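PDB 4H79: CRISPR-associated protein, Cse2 family from Thermobifida fusca, which probably binds nucleic acid as the CasB (Cse2) subunit of the type I-E CRISPR surveillance complex Cascade. Local coordinates for residues Arg33-Pro37 against Arg38-Thr42; Arg103-Arg106 against Met107-Gly111; Trp112-Gly115 against Glu116-Arg120; Thr156-Arg160 against Asp161-Leu165. All blocks are in the same frame, centred on the assembly; numbering follows the deposited sequence.

Interaction 1 (Arg33-Pro37 against Arg38-Thr42); sequences RLDNP and RAVAT
Asn-36 caps the helix that follows it, its side-chain OD1 taking the backbone N-H of Arg-38 at 2.8 Å. The donor lies in the plane of the amide carbonyl, although the bond is bent at hydrogen (130°). The same OD1 also receives a longer, weak bond from Ala-39 N, so one oxygen serves two of the amide groups that the first turn of a helix cannot pair internally. What brings OD1 there is the first torsion of Asn-36, which sets CG opposite the backbone N (chi1 179°), beside the carbonyl carbon, and points the amide to the N-H groups of the turn that follows. Its oxygen also rests 3.3 Å from Arg-38 CB, the two side chains running alongside each other in the same direction.

The backbone carbonyl of Asn-36 opens the regular hydrogen-bond ladder: Val-40 N reaches Asn-36 O at 2.9 Å in an almost straight bond, and Ala-41 N continues it to Pro-37 O at 3.0 Å. Pro-37, at the first helical position, has no N-H that would need a partner. Val-40 CG2 lies 3.3 Å from Asn-36 O and 3.8 Å from Asp-35 OD1. That carboxylate has its main partner further along the chain, in a salt bridge with Arg-103. One turn on, Arg-38 O is gripped from opposite faces by Thr-42 N and Thr-42 OG1, the hydroxyl donating at 2.8 Å.

Asp-35, with its positive phi, closes helix 16-33 in a Schellman motif immediately before the cap, making this a tight helix-to-helix corner at the surface. Val-40 of helix 37-49 touches Tyr-32 and Thr-42 touches Ile-28, both on helix 16-33.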
# COMPACT_ATOMS: atom_id res chain seq x y z
N ARG A 33 -16.81 -6.65 -2.68
CA ARG A 33 -18.04 -5.87 -2.90
C ARG A 33 -19.26 -6.78 -3.16
O ARG A 33 -20.34 -6.55 -2.59
CB ARG A 33 -17.89 -4.88 -4.07
CG ARG A 33 -19.10 -3.95 -4.15
CD ARG A 33 -19.01 -2.96 -5.32
NE ARG A 33 -19.11 -3.64 -6.62
CZ ARG A 33 -20.25 -4.00 -7.23
NH1 ARG A 33 -21.44 -3.71 -6.66
NH2 ARG A 33 -20.22 -4.62 -8.42
N LEU A 34 -19.06 -7.79 -4.02
CA LEU A 34 -20.06 -8.84 -4.32
C LEU A 34 -20.19 -9.90 -3.20
O LEU A 34 -20.97 -10.81 -3.33
CB LEU A 34 -19.77 -9.52 -5.66
CG LEU A 34 -19.91 -8.54 -6.88
CD1 LEU A 34 -19.46 -9.17 -8.20
CD2 LEU A 34 -21.31 -7.91 -7.02
N ASP A 35 -19.43 -9.79 -2.12
CA ASP A 35 -19.45 -10.81 -1.05
C ASP A 35 -19.06 -12.19 -1.61
O ASP A 35 -19.53 -13.22 -1.14
CB ASP A 35 -20.83 -10.86 -0.35
CG ASP A 35 -20.74 -11.38 1.10
OD1 ASP A 35 -19.68 -11.24 1.77
OD2 ASP A 35 -21.74 -11.95 1.57
N ASN A 36 -18.18 -12.22 -2.61
CA ASN A 36 -17.66 -13.45 -3.15
C ASN A 36 -16.79 -14.18 -2.06
O ASN A 36 -15.88 -13.58 -1.42
CB ASN A 36 -16.86 -13.15 -4.44
CG ASN A 36 -16.24 -14.37 -5.06
OD1 ASN A 36 -15.50 -15.11 -4.45
ND2 ASN A 36 -16.48 -14.54 -6.34
N PRO A 37 -17.08 -15.47 -1.84
CA PRO A 37 -16.38 -16.21 -0.75
C PRO A 37 -14.86 -16.29 -0.96
O PRO A 37 -14.12 -16.22 0.02
CB PRO A 37 -17.02 -17.63 -0.77
CG PRO A 37 -17.98 -17.61 -1.98
CD PRO A 37 -18.26 -16.21 -2.38
N ARG A 38 -14.41 -16.43 -2.21
CA ARG A 38 -12.98 -16.51 -2.47
C ARG A 38 -12.29 -15.18 -2.08
O ARG A 38 -11.21 -15.20 -1.47
CB ARG A 38 -12.72 -16.79 -3.94
CG ARG A 38 -11.37 -17.36 -4.22
CD ARG A 38 -11.45 -18.17 -5.52
NE ARG A 38 -10.28 -17.94 -6.38
CZ ARG A 38 -9.05 -18.39 -6.12
NH1 ARG A 38 -8.80 -19.08 -5.01
NH2 ARG A 38 -8.06 -18.12 -6.98
N ALA A 39 -12.88 -14.06 -2.47
CA ALA A 39 -12.35 -12.71 -2.16
C ALA A 39 -12.34 -12.51 -0.62
O ALA A 39 -11.34 -12.02 -0.05
CB ALA A 39 -13.23 -11.63 -2.84
N VAL A 40 -13.44 -12.86 0.06
CA VAL A 40 -13.51 -12.73 1.51
C VAL A 40 -12.37 -13.55 2.20
O VAL A 40 -11.68 -13.04 3.10
CB VAL A 40 -14.89 -13.20 2.03
CG1 VAL A 40 -14.91 -13.34 3.56
CG2 VAL A 40 -16.00 -12.21 1.58
N ALA A 41 -12.20 -14.80 1.79
CA ALA A 41 -11.15 -15.70 2.37
C ALA A 41 -9.77 -15.18 2.06
O ALA A 41 -8.90 -15.23 2.91
CB ALA A 41 -11.26 -17.14 1.81
N THR A 42 -9.55 -14.69 0.82
CA THR A 42 -8.26 -14.18 0.45
C THR A 42 -7.82 -12.97 1.30
O THR A 42 -6.68 -12.93 1.81
CB THR A 42 -8.23 -13.76 -1.05
OG1 THR A 42 -8.41 -14.95 -1.81
CG2 THR A 42 -6.90 -13.07 -1.42

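Interaction 2 (Arg103-Arg106 against Met107-Gly111); sequences RDDR and MHQRG. With EDO (1,2-ethanediol), chain C; EDO (1,2-ethanediol), chain B.
A side-chain amide, not a backbone N-H, spans this loop, where no regular helix or strand exists: Gln-109 NE2 donates to the backbone carbonyl O of Arg-106 at 2.8 Å. The bond is nearly straight (165° at hydrogen), and the donor lies in the carbonyl plane while the acceptor lies close to the amide plane. The extended Gln-109 chain, with chi2 at -179°, carries NE2 back over the two intervening residues. A water joins the same nitrogen to Asp-105, accepting from Gln-109 NE2 at 3.0 Å and donating to Asp-105 OD1. With an alanine here, which lacks NE2, Arg-106 O would probably be left without this partner and Asp-105 without its water link to residue 109.

The segment is an irregular connection between helix 80-99 and helix 114-119, and Met-107 and Gln-109 pair through their backbones with Leu-165 of another loop. Met-107, bent at chi2 and chi3, curls its methyl CE back to 3.6 Å from Asp-105 CB. The buried imidazole of His-108 is held at both nitrogens, NE2 by Asp-22 and ND1 by the backbone N of Tyr-167. An ethanediol, probably from the crystallisation liquor, bridges the backbone of His-108 and Arg-110: its O2 donates to His-108 O at 2.7 Å, and its O1 accepts from Arg-110 N at 2.8 Å.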
# COMPACT_ATOMS: atom_id res chain seq x y z
N ARG A 103 -17.91 -1.94 4.00
CA ARG A 103 -18.88 -2.46 3.04
C ARG A 103 -19.24 -1.31 2.08
O ARG A 103 -19.44 -1.53 0.90
CB ARG A 103 -20.15 -3.01 3.77
CG ARG A 103 -19.98 -4.26 4.66
CD ARG A 103 -18.76 -5.09 4.25
NE ARG A 103 -19.00 -6.25 3.37
CZ ARG A 103 -18.54 -7.48 3.63
NH1 ARG A 103 -17.85 -7.70 4.75
NH2 ARG A 103 -18.77 -8.49 2.79
N ASP A 104 -19.25 -0.09 2.60
CA ASP A 104 -19.78 1.07 1.86
C ASP A 104 -18.90 1.61 0.76
O ASP A 104 -19.41 2.05 -0.25
CB ASP A 104 -20.10 2.17 2.84
CG ASP A 104 -20.64 1.62 4.13
OD1 ASP A 104 -19.84 1.52 5.10
OD2 ASP A 104 -21.83 1.22 4.14
N ASP A 105 -17.58 1.55 0.92
CA ASP A 105 -16.72 2.25 0.03
C ASP A 105 -15.50 1.40 -0.43
O ASP A 105 -15.10 0.48 0.29
CB ASP A 105 -16.22 3.49 0.76
CG ASP A 105 -16.31 4.73 -0.08
OD1 ASP A 105 -16.11 4.62 -1.33
OD2 ASP A 105 -16.57 5.81 0.52
N ARG A 106 -14.94 1.73 -1.61
CA ARG A 106 -13.69 1.11 -2.03
C ARG A 106 -12.46 1.76 -1.37
O ARG A 106 -12.23 2.98 -1.54
CB ARG A 106 -13.53 1.22 -3.55
CG ARG A 106 -14.68 0.52 -4.36
CD ARG A 106 -14.66 0.95 -5.83
NE ARG A 106 -15.56 0.09 -6.63
CZ ARG A 106 -16.84 0.34 -6.93
NH1 ARG A 106 -17.45 1.45 -6.52
NH2 ARG A 106 -17.54 -0.52 -7.65
N MET A 107 -11.66 0.95 -0.69
CA MET A 107 -10.46 1.52 0.02
C MET A 107 -9.26 1.65 -0.90
O MET A 107 -8.30 2.36 -0.60
CB MET A 107 -10.10 0.74 1.27
CG MET A 107 -11.19 0.87 2.38
SD MET A 107 -11.39 2.67 2.87
CE MET A 107 -12.83 3.22 2.03
N HIS A 108 -9.32 1.01 -2.06
CA HIS A 108 -8.34 1.27 -3.10
C HIS A 108 -8.94 2.15 -4.19
O HIS A 108 -9.88 1.72 -4.89
CB HIS A 108 -7.78 -0.06 -3.68
CG HIS A 108 -7.09 0.13 -4.99
ND1 HIS A 108 -5.93 0.89 -5.15
CD2 HIS A 108 -7.44 -0.31 -6.27
CE1 HIS A 108 -5.58 0.92 -6.48
NE2 HIS A 108 -6.48 0.18 -7.17
N GLN A 109 -8.43 3.39 -4.35
CA GLN A 109 -8.88 4.32 -5.42
C GLN A 109 -7.66 4.97 -5.98
O GLN A 109 -6.81 5.49 -5.21
CB GLN A 109 -9.87 5.38 -4.90
CG GLN A 109 -11.18 4.74 -4.44
CD GLN A 109 -12.22 5.73 -3.93
OE1 GLN A 109 -12.33 6.81 -4.47
NE2 GLN A 109 -13.01 5.36 -2.90
N ARG A 110 -7.56 4.96 -7.33
CA ARG A 110 -6.43 5.57 -8.02
C ARG A 110 -6.35 7.05 -7.71
O ARG A 110 -7.39 7.74 -7.60
CB ARG A 110 -6.54 5.42 -9.55
CG ARG A 110 -6.43 3.98 -10.05
CD ARG A 110 -5.12 3.26 -9.69
NE ARG A 110 -3.92 4.05 -9.96
CZ ARG A 110 -3.54 4.38 -11.17
NH1 ARG A 110 -4.22 3.97 -12.21
NH2 ARG A 110 -2.47 5.11 -11.35
N GLY A 111 -5.12 7.55 -7.61
CA GLY A 111 -4.89 9.01 -7.50
C GLY A 111 -4.80 9.46 -6.05
O GLY A 111 -4.46 10.60 -5.80
C1 EDO C . -9.42 2.11 -8.51
O1 EDO C . -9.60 3.54 -8.67
C2 EDO C . -10.77 1.41 -8.38
O2 EDO C . -11.36 1.92 -7.18
C1 EDO B . -7.57 12.90 -3.76
O1 EDO B . -7.11 12.32 -4.98
C2 EDO B . -6.82 14.19 -3.49
O2 EDO B . -5.58 13.89 -2.83
O HOH W 1 -15.40 6.92 -2.03

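Interaction 3 (Trp112-Gly115 against Glu116-Arg120); sequences WGLG and EAVRR
The guanidinium of Arg-120 has Trp-112 CH2, a corner of the six-membered ring, over one face, 4.0 Å above the centre of the guanidinium plane. The two planes are inclined by 52°, so they do not stack in parallel; Arg-120, bent at chi2 (-44°), also brings its CG to 4.1 Å from Trp-112 CZ3. At the indole edge, near the ring plane, lies Ala-117 CA, 4.3 Å from Trp-112 CE3.

Across the helix start, Glu-116 folds its carboxylate back, chi2 at 89°, until OE1 is 3.2 Å from Gly-113 CA. A water ties the carboxylate to the first turn, donating to Glu-116 OE1 and accepting from Gly-115 N at 2.9 Å. Were Glu-116 an alanine, the water would probably lose its carboxylate acceptor and hold Gly-115 N less firmly.

Successive backbone bonds run from Ala-117 N to Gly-113 O, Val-118 N to Leu-114 O and Arg-119 N to Gly-115 O. Leu-114 CD1 and Val-118 CG2 meet at 4.2 Å, and both side chains pack on Phe-135 and Ile-154. The whole is a short amphipathic helix, 114-119, with Gly-113 at its N-cap and its apolar side against neighbouring helices.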
# COMPACT_ATOMS: atom_id res chain seq x y z
N TRP A 112 -5.10 8.58 -5.08
CA TRP A 112 -4.94 8.92 -3.64
C TRP A 112 -3.52 8.62 -3.11
O TRP A 112 -3.19 7.44 -2.73
CB TRP A 112 -5.97 8.16 -2.80
CG TRP A 112 -7.31 8.78 -2.89
CD1 TRP A 112 -8.29 8.62 -3.88
CD2 TRP A 112 -7.86 9.79 -1.96
NE1 TRP A 112 -9.40 9.41 -3.59
CE2 TRP A 112 -9.20 10.13 -2.45
CE3 TRP A 112 -7.38 10.40 -0.78
CZ2 TRP A 112 -10.02 11.06 -1.77
CZ3 TRP A 112 -8.19 11.35 -0.14
CH2 TRP A 112 -9.50 11.65 -0.61
N GLY A 113 -2.69 9.64 -3.05
CA GLY A 113 -1.30 9.49 -2.52
C GLY A 113 -1.37 9.36 -0.99
O GLY A 113 -2.34 9.83 -0.35
N LEU A 114 -0.34 8.71 -0.40
CA LEU A 114 -0.32 8.52 1.04
C LEU A 114 -0.30 9.85 1.87
O LEU A 114 -0.98 9.96 2.89
CB LEU A 114 0.84 7.66 1.49
CG LEU A 114 0.92 7.32 2.98
CD1 LEU A 114 -0.19 6.37 3.33
CD2 LEU A 114 2.27 6.61 3.25
N GLY A 115 0.46 10.83 1.40
CA GLY A 115 0.55 12.15 2.10
C GLY A 115 -0.82 12.85 2.09
O GLY A 115 -1.30 13.34 3.15
N GLU A 116 -1.49 12.86 0.93
CA GLU A 116 -2.84 13.46 0.81
C GLU A 116 -3.83 12.74 1.74
O GLU A 116 -4.65 13.39 2.39
CB GLU A 116 -3.40 13.37 -0.60
CG GLU A 116 -2.62 14.24 -1.60
CD GLU A 116 -1.40 13.49 -2.26
OE1 GLU A 116 -0.74 12.55 -1.69
OE2 GLU A 116 -1.08 13.89 -3.39
N ALA A 117 -3.78 11.41 1.75
CA ALA A 117 -4.71 10.62 2.60
C ALA A 117 -4.48 10.92 4.05
O ALA A 117 -5.44 11.15 4.85
CB ALA A 117 -4.54 9.10 2.33
N VAL A 118 -3.22 10.90 4.45
CA VAL A 118 -2.91 11.14 5.90
C VAL A 118 -3.36 12.58 6.33
O VAL A 118 -3.86 12.79 7.43
CB VAL A 118 -1.38 10.94 6.16
CG1 VAL A 118 -0.97 11.51 7.54
CG2 VAL A 118 -1.05 9.43 6.06
N ARG A 119 -3.17 13.55 5.46
CA ARG A 119 -3.55 14.95 5.78
C ARG A 119 -5.09 15.05 6.10
O ARG A 119 -5.48 15.86 6.94
CB ARG A 119 -3.20 15.88 4.61
CG ARG A 119 -3.43 17.37 4.99
CD ARG A 119 -2.49 17.73 6.14
NE ARG A 119 -2.74 19.03 6.80
CZ ARG A 119 -2.20 20.22 6.48
NH1 ARG A 119 -1.38 20.33 5.45
NH2 ARG A 119 -2.49 21.32 7.18
N ARG A 120 -5.91 14.18 5.50
CA ARG A 120 -7.41 14.18 5.74
C ARG A 120 -7.73 13.77 7.16
O ARG A 120 -8.82 14.00 7.64
CB ARG A 120 -8.16 13.24 4.76
CG ARG A 120 -8.04 13.62 3.28
CD ARG A 120 -8.20 15.08 3.10
NE ARG A 120 -8.22 15.36 1.65
CZ ARG A 120 -9.33 15.45 0.93
NH1 ARG A 120 -10.52 15.33 1.51
NH2 ARG A 120 -9.26 15.70 -0.36
O HOH W 2 1.55 11.63 -1.20

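Interaction 4 (Thr156-Arg160 against Asp161-Leu165); sequences TLLRR and DAIPL
Ile-163 N and Ala-162 N bond back to Leu-158 O and Arg-159 O, both at 2.9 Å, and finish helix 144-160 in a Schellman motif. The first of these bonds spans five residues; in the second, Ala-162 N approaches from well above the carbonyl plane. Ala-162 has the positive phi (58°) that turns the chain off the helix axis. Asp-161 N makes weak bonds to Leu-157 O and Leu-158 O.

One water adds to the polar side, donating to Leu-157 O at 2.9 Å and to Asp-161 OD1 at 3.0 Å, so that the carboxylate is tied to the last helical turn through solvent. The side chain of Arg-160 makes no ion pair with it, the charged atoms Arg-160 NH2 and Asp-161 OD1 being 6.0 Å apart.

The apolar contacts centre on Leu-158, whose two methyls serve different partners. Leu-158 CD2 meets Ile-163 CD1 at 4.0 Å, while Leu-158 CD1 meets Leu-165 CD2 at 4.1 Å; in each case the side chains cross at about a right angle. With CG set opposite the carbonyl carbon (chi1 -62°), the Leu-158 fork faces the departing chain.

Around this turn, Leu-158, Ile-163 and Leu-165 all touch Ala-117 of helix 114-119, while Leu-158 and Arg-159 lie against His-98 of helix 80-99.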
# COMPACT_ATOMS: atom_id res chain seq x y z
N THR A 156 -4.44 1.69 9.39
CA THR A 156 -5.48 1.46 10.39
C THR A 156 -6.27 2.78 10.64
O THR A 156 -7.52 2.78 10.80
CB THR A 156 -4.85 0.92 11.68
OG1 THR A 156 -4.27 -0.36 11.39
CG2 THR A 156 -5.88 0.65 12.69
N LEU A 157 -5.52 3.89 10.73
CA LEU A 157 -6.15 5.21 10.99
C LEU A 157 -6.94 5.64 9.75
O LEU A 157 -8.05 6.13 9.87
CB LEU A 157 -5.10 6.28 11.38
CG LEU A 157 -4.32 6.03 12.68
CD1 LEU A 157 -3.22 7.10 12.79
CD2 LEU A 157 -5.19 6.08 13.95
N LEU A 158 -6.35 5.43 8.56
CA LEU A 158 -7.10 5.77 7.33
C LEU A 158 -8.42 4.97 7.24
O LEU A 158 -9.44 5.53 6.79
CB LEU A 158 -6.27 5.48 6.07
CG LEU A 158 -4.98 6.29 5.93
CD1 LEU A 158 -4.25 5.84 4.62
CD2 LEU A 158 -5.31 7.86 5.87
N ARG A 159 -8.37 3.67 7.59
CA ARG A 159 -9.57 2.86 7.57
C ARG A 159 -10.66 3.41 8.45
O ARG A 159 -11.84 3.42 8.07
CB ARG A 159 -9.22 1.39 8.00
CG ARG A 159 -10.44 0.51 7.94
CD ARG A 159 -10.25 -0.87 8.66
NE ARG A 159 -11.61 -1.40 8.76
CZ ARG A 159 -12.52 -0.98 9.62
NH1 ARG A 159 -12.16 -0.12 10.60
NH2 ARG A 159 -13.74 -1.48 9.56
N ARG A 160 -10.29 3.84 9.68
CA ARG A 160 -11.28 4.35 10.67
C ARG A 160 -12.03 5.58 10.09
O ARG A 160 -13.22 5.74 10.34
CB ARG A 160 -10.58 4.69 12.03
CG ARG A 160 -11.53 5.06 13.18
CD ARG A 160 -11.02 4.49 14.51
NE ARG A 160 -12.09 4.30 15.49
CZ ARG A 160 -12.50 5.25 16.34
NH1 ARG A 160 -13.50 5.00 17.21
NH2 ARG A 160 -11.89 6.45 16.33
N ASP A 161 -11.35 6.38 9.27
CA ASP A 161 -11.95 7.58 8.64
C ASP A 161 -12.46 7.27 7.22
O ASP A 161 -12.89 8.16 6.53
CB ASP A 161 -10.91 8.73 8.60
CG ASP A 161 -10.90 9.56 9.88
OD1 ASP A 161 -11.25 8.99 10.98
OD2 ASP A 161 -10.61 10.77 9.80
N ALA A 162 -12.35 6.01 6.80
CA ALA A 162 -12.83 5.56 5.48
C ALA A 162 -12.16 6.35 4.36
O ALA A 162 -12.81 6.72 3.37
CB ALA A 162 -14.37 5.73 5.39
N ILE A 163 -10.87 6.68 4.52
CA ILE A 163 -10.12 7.37 3.48
C ILE A 163 -9.39 6.31 2.61
O ILE A 163 -8.56 5.53 3.15
CB ILE A 163 -9.04 8.29 4.14
CG1 ILE A 163 -9.74 9.35 5.04
CG2 ILE A 163 -8.15 9.02 3.07
CD1 ILE A 163 -8.77 9.92 6.13
N PRO A 164 -9.59 6.35 1.29
CA PRO A 164 -8.99 5.39 0.39
C PRO A 164 -7.51 5.71 0.11
O PRO A 164 -7.02 6.83 0.36
CB PRO A 164 -9.83 5.60 -0.90
CG PRO A 164 -10.21 7.03 -0.88
CD PRO A 164 -10.43 7.34 0.58
N LEU A 165 -6.81 4.75 -0.45
CA LEU A 165 -5.46 4.93 -0.89
C LEU A 165 -5.25 4.27 -2.29
O LEU A 165 -5.92 3.30 -2.64
CB LEU A 165 -4.56 4.30 0.15
CG LEU A 165 -3.13 4.57 0.33
CD1 LEU A 165 -2.90 6.08 0.59
CD2 LEU A 165 -2.64 3.64 1.53
O HOH W 3 -8.90 7.65 12.19

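In the fold
The four contacts follow one another along an all-helical chain, from the corner between helices 16-33 and 37-49 to the loop after helix 144-160. Interaction 1 is peripheral, its centre about 20 Å from the chain centre and 16 Å from the centre of interaction 2, to which the salt bridge between Asp-35 and Arg-103 joins it. Interactions 2 and 3 adjoin in sequence, and the centre of interaction 4 lies about 10 Å from each of theirs. Through the backbone of Leu-165 interaction 4 joins interaction 2, and through its side chain, on Leu-114, interaction 3. The loop after helix 144-160 thus ties the 103-111 connection and helix 114-119 together within the Cse2 family region.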